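Local coordinates for protein exported gluconolactonase (Xanthomonas campestris pv. campestris, PDB 3DR2) that probably hydrolyses gluconolactone as a gluconolactonase of the SMP-30 family, folded as a calcium-binding six-bladed beta-propeller that pairs into a dimer, at residues G11-A16 against L38-Q43; A234-G239 against L252-G257; V246-W251 against Q286-L291. All blocks are in the same frame, centred on the assembly; numbering follows the deposited sequence.

Overall arrangement
From the N terminus, the chain first runs along the outside of the propeller. Contact 1 closes there, after a loop of 21 residues that holds strand 22-23 and helix 26-32, and sets strand 14-15 as an edge strand beside 38-41. Much further on, 234-239 leaves strand 226-234 and meets 252-257 (contact 2), closing a short loop around strand 244-246. Contact 3 ties the turn after that strand, 246-251, to 286-291 in the next blade. Contacts 2 and 3 cross, their segments alternating along the chain, and they touch through W253 and D247. Contact 1 precedes both along the chain, and its strands share a sheet with strand 290-295 of contact 3.

Contact 1: residues G11-A16 against L38-Q43; sequences GPAVPA and LTLYDQ
The methyl group of A13 is the bump of this contact, and residues 38-40 supply the hollow. CB of A13 settles 3.6 Å from the carbonyl O of T39, with L38 CB on its border and CD2 of L40 3.7 Å from the same methyl. L40 starts out pointing away from the outer strand, and its tip reaches back to meet A13. A second fit lies further along, where L38 CD1 lies over one face of the P15 ring, 3.7 Å from P15 CA, the two side chains passing at a slant. The methyl of A16 packs on T39 OG1 at 3.6 Å.

Between these contacts the backbones pair antiparallel. V14 and T39 form a hydrogen-bonded pair, in which T39 N gives V14 O a short bond of 2.7 Å, while the return bond from V14 N to T39 O is long and weak at 3.4 Å. P15 and L38 follow as a non-hydrogen-bonded pair. T39 OG1, anti to its carbonyl carbon (chi1 -61°), faces a water that donates to P15 O and lies 2.6 Å from that hydroxyl oxygen.

On its other side strand 38-41 pairs with 298-303, where L40 and Y41 both face L299 in a classic beta bulge; Y41 and Q43 pack on P156 of the second subunit. A16 also pairs through its backbone with L37. Between 11-16 and 38-43 the link is one strong and one weak backbone bond, a water bridge and small apolar contacts: a chemistry of main-chain pairing and apolar fit, without any charge pair.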
# COMPACT_ATOMS: atom_id res chain seq x y z
N GLY A 11 -7.78 -20.59 -10.45
CA GLY A 11 -8.59 -21.28 -9.47
C GLY A 11 -9.95 -20.65 -9.34
O GLY A 11 -10.11 -19.45 -9.61
N PRO A 12 -10.96 -21.42 -8.91
CA PRO A 12 -12.33 -20.93 -8.75
C PRO A 12 -12.49 -19.80 -7.74
O PRO A 12 -11.75 -19.69 -6.76
CB PRO A 12 -13.10 -22.19 -8.34
CG PRO A 12 -12.07 -22.99 -7.60
CD PRO A 12 -10.85 -22.83 -8.48
N ALA A 13 -13.47 -18.95 -8.01
CA ALA A 13 -13.77 -17.83 -7.13
C ALA A 13 -14.45 -18.39 -5.89
O ALA A 13 -14.95 -19.52 -5.89
CB ALA A 13 -14.69 -16.84 -7.83
N VAL A 14 -14.47 -17.60 -4.83
CA VAL A 14 -15.09 -18.00 -3.58
C VAL A 14 -16.24 -17.04 -3.29
O VAL A 14 -16.10 -15.83 -3.46
CB VAL A 14 -14.06 -17.94 -2.43
CG1 VAL A 14 -14.71 -18.30 -1.11
CG2 VAL A 14 -12.90 -18.88 -2.72
N PRO A 15 -17.41 -17.56 -2.87
CA PRO A 15 -18.55 -16.68 -2.59
C PRO A 15 -18.17 -15.63 -1.55
O PRO A 15 -17.46 -15.92 -0.59
CB PRO A 15 -19.61 -17.64 -2.08
CG PRO A 15 -19.30 -18.90 -2.82
CD PRO A 15 -17.80 -18.97 -2.70
N ALA A 16 -18.65 -14.41 -1.74
CA ALA A 16 -18.35 -13.32 -0.82
C ALA A 16 -19.23 -13.44 0.43
O ALA A 16 -20.36 -13.91 0.36
CB ALA A 16 -18.59 -11.98 -1.49
N LEU A 38 -19.27 -12.90 -5.79
CA LEU A 38 -18.07 -13.72 -5.65
C LEU A 38 -16.85 -12.84 -5.40
O LEU A 38 -16.83 -11.66 -5.75
CB LEU A 38 -17.80 -14.53 -6.91
CG LEU A 38 -18.79 -15.60 -7.37
CD1 LEU A 38 -18.97 -16.64 -6.28
CD2 LEU A 38 -20.11 -14.97 -7.72
N THR A 39 -15.83 -13.44 -4.79
CA THR A 39 -14.58 -12.74 -4.52
C THR A 39 -13.54 -13.28 -5.50
O THR A 39 -13.27 -14.48 -5.51
CB THR A 39 -14.09 -12.99 -3.08
OG1 THR A 39 -15.07 -12.51 -2.16
CG2 THR A 39 -12.76 -12.28 -2.83
N LEU A 40 -12.97 -12.39 -6.31
CA LEU A 40 -11.97 -12.79 -7.30
C LEU A 40 -10.55 -12.54 -6.82
O LEU A 40 -9.61 -13.17 -7.29
CB LEU A 40 -12.19 -12.05 -8.62
CG LEU A 40 -13.56 -12.22 -9.28
CD1 LEU A 40 -13.62 -11.43 -10.58
CD2 LEU A 40 -13.81 -13.69 -9.56
N TYR A 41 -10.39 -11.59 -5.90
CA TYR A 41 -9.08 -11.25 -5.36
C TYR A 41 -9.31 -10.54 -4.04
O TYR A 41 -10.27 -9.80 -3.89
CB TYR A 41 -8.35 -10.30 -6.33
CG TYR A 41 -6.88 -10.10 -6.04
CD1 TYR A 41 -5.94 -11.08 -6.35
CD2 TYR A 41 -6.42 -8.90 -5.49
CE1 TYR A 41 -4.58 -10.88 -6.13
CE2 TYR A 41 -5.06 -8.68 -5.26
CZ TYR A 41 -4.15 -9.68 -5.59
OH TYR A 41 -2.80 -9.47 -5.40
N ASP A 42 -8.44 -10.78 -3.06
CA ASP A 42 -8.61 -10.12 -1.78
C ASP A 42 -7.28 -9.76 -1.15
O ASP A 42 -7.18 -9.59 0.06
CB ASP A 42 -9.42 -11.01 -0.82
CG ASP A 42 -8.69 -12.29 -0.42
OD1 ASP A 42 -7.57 -12.55 -0.89
OD2 ASP A 42 -9.26 -13.04 0.39
N GLN A 43 -6.26 -9.60 -1.99
CA GLN A 43 -4.92 -9.29 -1.48
C GLN A 43 -4.36 -7.91 -1.82
O GLN A 43 -3.18 -7.66 -1.65
CB GLN A 43 -3.94 -10.37 -1.95
CG GLN A 43 -4.24 -11.76 -1.40
CD GLN A 43 -4.15 -11.81 0.11
OE1 GLN A 43 -3.12 -11.44 0.69
NE2 GLN A 43 -5.21 -12.28 0.76
O HOH W 1 -14.89 -14.43 -0.42

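Contact 2: residues A234-G239 against L252-G257; sequences ASVPDG and LWSSSG
D238 and G257 join the two backbones: the amide N of G257 donates to D238 O over 2.9 Å, with an N-H...O angle of 164°. The donor stands well above the carbonyl plane, 44° out of it, as the two chains pass without forming a sheet. Next to this bond the glycines G239 and G257 come within 4.0 Å, CA to CA. G239 has a positive phi of 74°, a conformation favourable to glycine, and the lack of side chains on both residues makes this close passage possible.

Side-chain packing centres on V236, which points at the serine run 254-256. Its CB lies 3.9 Å from S256 CB, and its CG1 branch, anti to the carbonyl carbon, rests 3.9 Å from S255 O and 4.0 Å from S254 OG. S256 CB also presses up to D238 O, at 3.3 Å. The hydroxyls find partners outside 234-239: S254 OG donates to S255 O over 2.9 Å, in the carbonyl plane and on a lone pair, S255 OG bonds with G243 O, and S256 OG with G259 O. P241 adds its ring to V236 and S254.

The contact joins the loop leaving strand 226-234, last in its four-stranded blade sheet, to the end of strand 252-254 in the next sheet. S255 packs on the calcium ligand D242, its side chain about 7 Å from the ion. The chemistry across it is one backbone bond plus V236 against S256 CB; the two oxygens V236 also meets are paired with each other, so the valine need offer no polar partner.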
# COMPACT_ATOMS: atom_id res chain seq x y z
N ALA A 234 -28.82 11.77 -8.50
CA ALA A 234 -29.14 10.86 -7.42
C ALA A 234 -28.14 10.92 -6.28
O ALA A 234 -27.03 11.41 -6.43
CB ALA A 234 -29.22 9.43 -7.95
N SER A 235 -28.58 10.43 -5.13
CA SER A 235 -27.75 10.36 -3.94
C SER A 235 -27.80 8.90 -3.53
O SER A 235 -28.86 8.28 -3.62
CB SER A 235 -28.33 11.21 -2.80
OG SER A 235 -28.35 12.59 -3.14
N VAL A 236 -26.68 8.33 -3.12
CA VAL A 236 -26.70 6.94 -2.69
C VAL A 236 -27.05 6.96 -1.20
O VAL A 236 -26.67 7.88 -0.48
CB VAL A 236 -25.35 6.22 -2.90
CG1 VAL A 236 -25.09 6.06 -4.39
CG2 VAL A 236 -24.21 7.00 -2.24
N PRO A 237 -27.79 5.95 -0.73
CA PRO A 237 -28.17 5.88 0.68
C PRO A 237 -27.02 6.03 1.67
O PRO A 237 -27.14 6.75 2.65
CB PRO A 237 -28.85 4.52 0.78
CG PRO A 237 -29.48 4.37 -0.57
CD PRO A 237 -28.36 4.82 -1.48
N ASP A 238 -25.90 5.36 1.40
CA ASP A 238 -24.77 5.41 2.31
C ASP A 238 -23.41 5.56 1.64
O ASP A 238 -23.16 5.02 0.57
CB ASP A 238 -24.76 4.16 3.17
CG ASP A 238 -25.97 4.06 4.06
OD1 ASP A 238 -26.05 4.83 5.03
OD2 ASP A 238 -26.85 3.21 3.78
N GLY A 239 -22.53 6.31 2.30
CA GLY A 239 -21.19 6.48 1.77
C GLY A 239 -21.10 7.40 0.57
O GLY A 239 -21.96 8.26 0.35
N LEU A 252 -27.91 3.08 -14.20
CA LEU A 252 -26.63 3.49 -13.64
C LEU A 252 -26.35 2.67 -12.38
O LEU A 252 -27.11 2.72 -11.41
CB LEU A 252 -26.64 4.99 -13.33
CG LEU A 252 -25.32 5.64 -12.91
CD1 LEU A 252 -25.37 7.13 -13.21
CD2 LEU A 252 -25.06 5.39 -11.44
N TRP A 253 -25.27 1.90 -12.42
CA TRP A 253 -24.86 1.05 -11.30
C TRP A 253 -23.73 1.80 -10.62
O TRP A 253 -22.64 1.97 -11.18
CB TRP A 253 -24.36 -0.31 -11.82
CG TRP A 253 -25.39 -1.05 -12.66
CD1 TRP A 253 -26.00 -0.59 -13.79
CD2 TRP A 253 -25.91 -2.36 -12.42
NE1 TRP A 253 -26.87 -1.53 -14.27
CE2 TRP A 253 -26.84 -2.63 -13.45
CE3 TRP A 253 -25.69 -3.33 -11.43
CZ2 TRP A 253 -27.55 -3.84 -13.52
CZ3 TRP A 253 -26.40 -4.54 -11.51
CH2 TRP A 253 -27.32 -4.77 -12.55
N SER A 254 -23.98 2.23 -9.38
CA SER A 254 -23.00 3.01 -8.64
C SER A 254 -22.49 2.41 -7.35
O SER A 254 -23.21 1.74 -6.62
CB SER A 254 -23.59 4.38 -8.32
OG SER A 254 -22.72 5.14 -7.51
N SER A 255 -21.22 2.67 -7.07
CA SER A 255 -20.61 2.20 -5.84
C SER A 255 -21.19 3.05 -4.70
O SER A 255 -21.77 4.11 -4.93
CB SER A 255 -19.10 2.39 -5.89
OG SER A 255 -18.78 3.77 -6.04
N SER A 256 -21.03 2.55 -3.48
CA SER A 256 -21.47 3.25 -2.28
C SER A 256 -20.78 2.59 -1.09
O SER A 256 -20.04 1.61 -1.26
CB SER A 256 -23.00 3.18 -2.12
OG SER A 256 -23.43 1.86 -1.82
N GLY A 257 -21.00 3.12 0.10
CA GLY A 257 -20.35 2.56 1.28
C GLY A 257 -20.78 1.15 1.64
O GLY A 257 -20.04 0.44 2.31

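Contact 3: residues V246-W251 against Q286-L291; sequences VDRGGW and QAQQRL
R248 and Q288 carry the contact through hydrogen bonds and a stack of flat groups. Among the bonds, the straightest runs from R248 N to Q288 OE1 (3.0 Å, 172°), in the plane of the amide and on a lone pair of its oxygen. The guanidinium then grips one carbonyl, Q286 O, end-on with two nitrogens, NH1 at 3.2 Å and NH2 at 3.1 Å, with that oxygen lying at the edge of the group and close to its plane.

The second interaction is a stack. The arginine chain bends at chi2 and chi3, bringing its guanidinium over the side chain of Q288 with the two planes only 10° apart, and R248 CZ lies 3.4 Å from Q288 CG. The glutamine extends beyond CG, so that its amide arrives flat beneath the arginine; D247 CB touches its OE1 at 3.3 Å.

Water makes the third link: it donates to V246 O at 2.7 Å and accepts from Q288 NE2 at 3.0 Å. Both ends of the glutamine amide are thereby engaged by the 246-251 segment, one of them through this water, which should fix the rotation of the group.

Within the type I turn from D247 to G250, D247 OD2 accepts from W251 N, while its OD1 takes a salt bridge from R31 and a bond from W253 NE1. The turn thus links strands 244-246 and 252-254 beside helix 26-32, where W251 packs on A27 and L28, and R248 reaches from it to the turn between strands 281-284 and 290-295 of the adjacent propeller blade.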
# COMPACT_ATOMS: atom_id res chain seq x y z
N VAL A 246 -22.73 2.72 -16.57
CA VAL A 246 -24.08 2.74 -17.12
C VAL A 246 -24.19 1.61 -18.14
O VAL A 246 -23.30 1.44 -18.97
CB VAL A 246 -24.37 4.08 -17.82
CG1 VAL A 246 -25.77 4.06 -18.43
CG2 VAL A 246 -24.24 5.23 -16.82
N ASP A 247 -25.28 0.85 -18.07
CA ASP A 247 -25.46 -0.26 -19.00
C ASP A 247 -26.21 0.15 -20.26
O ASP A 247 -26.68 1.27 -20.37
CB ASP A 247 -26.17 -1.44 -18.30
CG ASP A 247 -27.60 -1.13 -17.91
OD1 ASP A 247 -28.12 -1.82 -17.00
OD2 ASP A 247 -28.21 -0.22 -18.51
N ARG A 248 -26.30 -0.77 -21.23
CA ARG A 248 -26.97 -0.47 -22.49
C ARG A 248 -28.42 -0.03 -22.33
O ARG A 248 -28.97 0.66 -23.20
CB ARG A 248 -26.90 -1.68 -23.43
CG ARG A 248 -26.03 -1.46 -24.67
CD ARG A 248 -24.60 -1.95 -24.47
NE ARG A 248 -24.54 -3.40 -24.29
CZ ARG A 248 -23.41 -4.09 -24.20
NH1 ARG A 248 -22.23 -3.48 -24.27
NH2 ARG A 248 -23.45 -5.41 -24.02
N GLY A 249 -29.06 -0.44 -21.24
CA GLY A 249 -30.44 -0.07 -21.00
C GLY A 249 -30.59 1.30 -20.36
O GLY A 249 -31.71 1.81 -20.22
N GLY A 250 -29.48 1.90 -19.97
CA GLY A 250 -29.52 3.22 -19.36
C GLY A 250 -29.48 3.24 -17.85
O GLY A 250 -29.51 4.31 -17.24
N TRP A 251 -29.43 2.07 -17.22
CA TRP A 251 -29.38 2.01 -15.77
C TRP A 251 -27.98 2.37 -15.31
O TRP A 251 -27.00 2.01 -15.95
CB TRP A 251 -29.70 0.61 -15.26
CG TRP A 251 -31.11 0.17 -15.45
CD1 TRP A 251 -32.14 0.89 -15.98
CD2 TRP A 251 -31.65 -1.11 -15.12
NE1 TRP A 251 -33.29 0.14 -16.00
CE2 TRP A 251 -33.02 -1.10 -15.48
CE3 TRP A 251 -31.11 -2.27 -14.55
CZ2 TRP A 251 -33.85 -2.21 -15.29
CZ3 TRP A 251 -31.94 -3.38 -14.36
CH2 TRP A 251 -33.29 -3.33 -14.73
N GLN A 286 -17.72 -6.95 -21.54
CA GLN A 286 -18.23 -6.65 -22.87
C GLN A 286 -19.73 -6.94 -23.04
O GLN A 286 -20.50 -6.08 -23.45
CB GLN A 286 -17.43 -7.45 -23.89
CG GLN A 286 -16.59 -6.62 -24.82
CD GLN A 286 -17.41 -6.03 -25.93
OE1 GLN A 286 -18.37 -5.31 -25.68
NE2 GLN A 286 -17.04 -6.33 -27.17
N ALA A 287 -20.12 -8.17 -22.73
CA ALA A 287 -21.50 -8.60 -22.88
C ALA A 287 -22.45 -8.07 -21.80
O ALA A 287 -23.67 -8.21 -21.92
CB ALA A 287 -21.56 -10.13 -22.90
N GLN A 288 -21.88 -7.45 -20.77
CA GLN A 288 -22.65 -6.93 -19.65
C GLN A 288 -23.40 -8.08 -18.98
O GLN A 288 -24.56 -7.97 -18.59
CB GLN A 288 -23.63 -5.83 -20.11
CG GLN A 288 -22.95 -4.73 -20.92
CD GLN A 288 -23.68 -3.39 -20.90
OE1 GLN A 288 -24.90 -3.32 -20.72
NE2 GLN A 288 -22.93 -2.31 -21.11
N GLN A 289 -22.70 -9.21 -18.85
CA GLN A 289 -23.24 -10.40 -18.21
C GLN A 289 -22.54 -10.64 -16.88
O GLN A 289 -22.89 -11.55 -16.14
CB GLN A 289 -23.07 -11.63 -19.11
CG GLN A 289 -24.06 -11.69 -20.27
CD GLN A 289 -25.49 -11.94 -19.81
OE1 GLN A 289 -26.43 -11.72 -20.57
NE2 GLN A 289 -25.66 -12.42 -18.59
N ARG A 290 -21.52 -9.84 -16.60
CA ARG A 290 -20.78 -9.96 -15.35
C ARG A 290 -20.46 -8.56 -14.84
O ARG A 290 -19.93 -7.74 -15.58
CB ARG A 290 -19.47 -10.73 -15.56
CG ARG A 290 -19.65 -12.21 -15.87
CD ARG A 290 -18.32 -12.87 -16.23
NE ARG A 290 -17.80 -12.34 -17.48
CZ ARG A 290 -16.65 -12.71 -18.05
NH1 ARG A 290 -15.88 -13.63 -17.47
NH2 ARG A 290 -16.28 -12.18 -19.20
N LEU A 291 -20.83 -8.30 -13.59
CA LEU A 291 -20.57 -7.00 -12.98
C LEU A 291 -19.36 -7.14 -12.06
O LEU A 291 -19.37 -7.94 -11.13
CB LEU A 291 -21.77 -6.55 -12.14
CG LEU A 291 -21.55 -5.28 -11.31
CD1 LEU A 291 -21.56 -4.06 -12.22
CD2 LEU A 291 -22.65 -5.18 -10.26
O HOH W 2 -23.17 0.61 -21.54